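Local coordinates for GTP cyclohydrolase 1 type 2 homolog (Staphylococcus aureus subsp. aureus, PDB 3LNL), which is of unknown function but binds zinc at a dinuclear metal centre and assembles into a toroid-shaped NIF3-family hexamer capped by PII-like domains, at residues L13-V18 with W347-I353. The protein carries 2 engineered substitutions. Numbering follows the deposited sequence.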
loop_
_atom_site.group_PDB
_atom_site.type_symbol
_atom_site.label_atom_id
_atom_site.label_comp_id
_atom_site.label_asym_id
_atom_site.label_seq_id
_atom_site.Cartn_x
_atom_site.Cartn_y
_atom_site.Cartn_z
ATOM N N LEU B 13 -18.867 6.023 33.402
ATOM C CA LEU B 13 -20.029 5.150 33.488
ATOM C C LEU B 13 -20.365 4.556 32.129
ATOM O O LEU B 13 -20.569 3.354 32.008
ATOM C CB LEU B 13 -21.217 5.930 34.055
ATOM C CG LEU B 13 -22.535 5.167 34.294
ATOM C CD1 LEU B 13 -22.261 3.960 35.201
ATOM C CD2 LEU B 13 -23.544 6.120 34.947
ATOM N N LEU B 14 -20.367 5.400 31.092
ATOM C CA LEU B 14 -20.649 4.961 29.725
ATOM C C LEU B 14 -19.669 3.896 29.277
ATOM O O LEU B 14 -20.054 2.856 28.713
ATOM C CB LEU B 14 -20.584 6.121 28.752
ATOM C CG LEU B 14 -21.674 7.172 28.975
ATOM C CD1 LEU B 14 -21.607 8.322 27.930
ATOM C CD2 LEU B 14 -23.079 6.521 29.000
ATOM N N ASP B 15 -18.401 4.164 29.555
ATOM C CA ASP B 15 -17.353 3.264 29.194
ATOM C C ASP B 15 -17.404 1.905 29.945
ATOM O O ASP B 15 -17.050 0.845 29.397
ATOM C CB ASP B 15 -16.005 3.945 29.440
ATOM C CG ASP B 15 -14.875 3.099 28.978
ATOM O OD1 ASP B 15 -14.818 2.698 27.821
ATOM O OD2 ASP B 15 -14.021 2.812 29.792
ATOM N N HIS B 16 -17.873 1.941 31.186
ATOM C CA HIS B 16 -18.044 0.721 31.959
ATOM C C HIS B 16 -19.038 -0.211 31.247
ATOM O O HIS B 16 -18.763 -1.380 31.063
ATOM C CB HIS B 16 -18.495 1.054 33.384
ATOM C CG HIS B 16 -18.750 -0.148 34.227
ATOM N ND1 HIS B 16 -17.737 -0.901 34.764
ATOM C CD2 HIS B 16 -19.905 -0.766 34.570
ATOM C CE1 HIS B 16 -18.253 -1.928 35.417
ATOM N NE2 HIS B 16 -19.567 -1.879 35.299
ATOM N N HIS B 17 -20.181 0.324 30.824
ATOM C CA HIS B 17 -21.223 -0.507 30.268
ATOM C C HIS B 17 -21.105 -0.744 28.773
ATOM O O HIS B 17 -21.566 -1.780 28.292
ATOM C CB HIS B 17 -22.598 0.071 30.618
ATOM C CG HIS B 17 -22.919 0.050 32.081
ATOM N ND1 HIS B 17 -23.316 -1.092 32.749
ATOM C CD2 HIS B 17 -22.935 1.049 33.003
ATOM C CE1 HIS B 17 -23.545 -0.797 34.023
ATOM N NE2 HIS B 17 -23.313 0.494 34.203
ATOM N N VAL B 18 -20.492 0.184 28.030
ATOM C CA VAL B 18 -20.413 0.097 26.563
ATOM C C VAL B 18 -19.015 0.545 26.150
ATOM O O VAL B 18 -18.804 1.688 25.688
ATOM C CB VAL B 18 -21.482 0.986 25.860
ATOM C CG1 VAL B 18 -21.472 0.796 24.318
ATOM C CG2 VAL B 18 -22.919 0.757 26.432
ATOM N N TRP B 347 -28.693 2.608 34.447
ATOM C CA TRP B 347 -27.338 2.779 34.990
ATOM C C TRP B 347 -27.298 3.890 36.048
ATOM O O TRP B 347 -26.612 3.761 37.099
ATOM C CB TRP B 347 -26.320 3.083 33.886
ATOM C CG TRP B 347 -26.268 2.061 32.836
ATOM C CD1 TRP B 347 -26.565 0.725 32.965
ATOM C CD2 TRP B 347 -25.886 2.259 31.462
ATOM N NE1 TRP B 347 -26.431 0.106 31.734
ATOM C CE2 TRP B 347 -25.998 1.013 30.810
ATOM C CE3 TRP B 347 -25.485 3.371 30.721
ATOM C CZ2 TRP B 347 -25.715 0.850 29.459
ATOM C CZ3 TRP B 347 -25.221 3.220 29.381
ATOM C CH2 TRP B 347 -25.329 1.952 28.758
ATOM N N PHE B 348 -28.038 4.973 35.796
ATOM C CA PHE B 348 -28.105 6.064 36.747
ATOM C C PHE B 348 -28.831 5.638 38.044
ATOM O O PHE B 348 -28.461 6.088 39.108
ATOM C CB PHE B 348 -28.841 7.276 36.175
ATOM C CG PHE B 348 -28.021 8.169 35.237
ATOM C CD1 PHE B 348 -28.660 9.243 34.590
ATOM C CD2 PHE B 348 -26.661 7.961 35.000
ATOM C CE1 PHE B 348 -27.946 10.092 33.725
ATOM C CE2 PHE B 348 -25.934 8.798 34.130
ATOM C CZ PHE B 348 -26.584 9.851 33.483
ATOM N N ASN B 349 -29.881 4.828 37.922
ATOM C CA ASN B 349 -30.600 4.328 39.084
ATOM C C ASN B 349 -29.628 3.557 39.978
ATOM O O ASN B 349 -29.466 3.874 41.132
ATOM C CB ASN B 349 -31.765 3.429 38.693
ATOM C CG ASN B 349 -32.472 2.861 39.923
ATOM O OD1 ASN B 349 -33.050 3.623 40.683
ATOM N ND2 ASN B 349 -32.425 1.539 40.121
ATOM N N ILE B 350 -28.929 2.600 39.399
ATOM C CA ILE B 350 -27.902 1.864 40.118
ATOM C C ILE B 350 -26.948 2.790 40.857
ATOM O O ILE B 350 -26.618 2.534 41.976
ATOM C CB ILE B 350 -27.071 0.942 39.198
ATOM C CG1 ILE B 350 -27.956 -0.040 38.476
ATOM C CG2 ILE B 350 -25.982 0.205 40.016
ATOM C CD1 ILE B 350 -28.673 -1.021 39.305
ATOM N N GLU B 351 -26.511 3.872 40.252
ATOM C CA GLU B 351 -25.498 4.701 40.890
ATOM C C GLU B 351 -26.116 5.763 41.772
ATOM O O GLU B 351 -25.407 6.610 42.280
ATOM C CB GLU B 351 -24.669 5.422 39.819
ATOM C CG GLU B 351 -24.018 4.515 38.815
ATOM C CD GLU B 351 -22.819 3.808 39.362
ATOM O OE1 GLU B 351 -21.868 4.506 39.755
ATOM O OE2 GLU B 351 -22.826 2.556 39.380
ATOM N N LYS B 352 -27.440 5.759 41.869
ATOM C CA LYS B 352 -28.212 6.811 42.528
ATOM C C LYS B 352 -27.933 8.220 41.983
ATOM O O LYS B 352 -27.624 9.139 42.741
ATOM C CB LYS B 352 -28.008 6.730 44.057
ATOM C CG LYS B 352 -28.231 5.313 44.610
ATOM C CD LYS B 352 -29.615 4.764 44.209
ATOM C CE LYS B 352 -29.789 3.236 44.444
ATOM N NZ LYS B 352 -30.535 2.987 45.723
ATOM N N ILE B 353 -28.084 8.392 40.672
ATOM C CA ILE B 353 -27.848 9.673 40.005
ATOM C C ILE B 353 -29.199 10.172 39.521
ATOM O O ILE B 353 -29.959 9.391 38.913
ATOM C CB ILE B 353 -26.864 9.464 38.814
ATOM C CG1 ILE B 353 -25.461 9.252 39.346
ATOM C CG2 ILE B 353 -26.887 10.637 37.876
ATOM C CD1 ILE B 353 -24.511 8.779 38.336
HETATM O O HOH W 1 -24.255 1.539 36.605
#
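The imidazole of His17 lies flat on the indole of Trp347 in a face-to-face stack: its centroid is 3.5 Å from that of the five-membered ring, with the planes only 1° apart. CB of His17 extends the overlap onto the six-membered ring as a CH-pi contact, 3.4 Å from Trp347 CZ2. Trp347 has its CG anti to the carbonyl carbon (chi1 -57°), which sets the indole against the last turn of helix 7-17. There Leu14 CD2 meets its edge at CZ3, 4.0 Å away, and Val18 CG2 comes obliquely to CH2 at 3.6 Å.

Leu13 adds an apolar contact to Phe348: its CD2 sits at the ring edge, 3.6 Å from Phe348 CD2, while CD1 brushes the aliphatic CG of Glu351.

No direct hydrogen bond joins the segments; a water bridges them. It lies in the imidazole plane, 2.8 Å from His17 NE2, and donates long bonds to Trp347 O and Glu351 OE2. With His16 CD2 over the ring's other face, the NE2 bond probably fixes its rotation.

Helix 336-350 closes in a Schellman motif, Lys352 at positive phi. The contact joins its C-terminal end to that of helix 7-17, which Val18 O, bonded to Asn104 ND2, ties to helix 103-106, carrier of the zinc ligand Asp106.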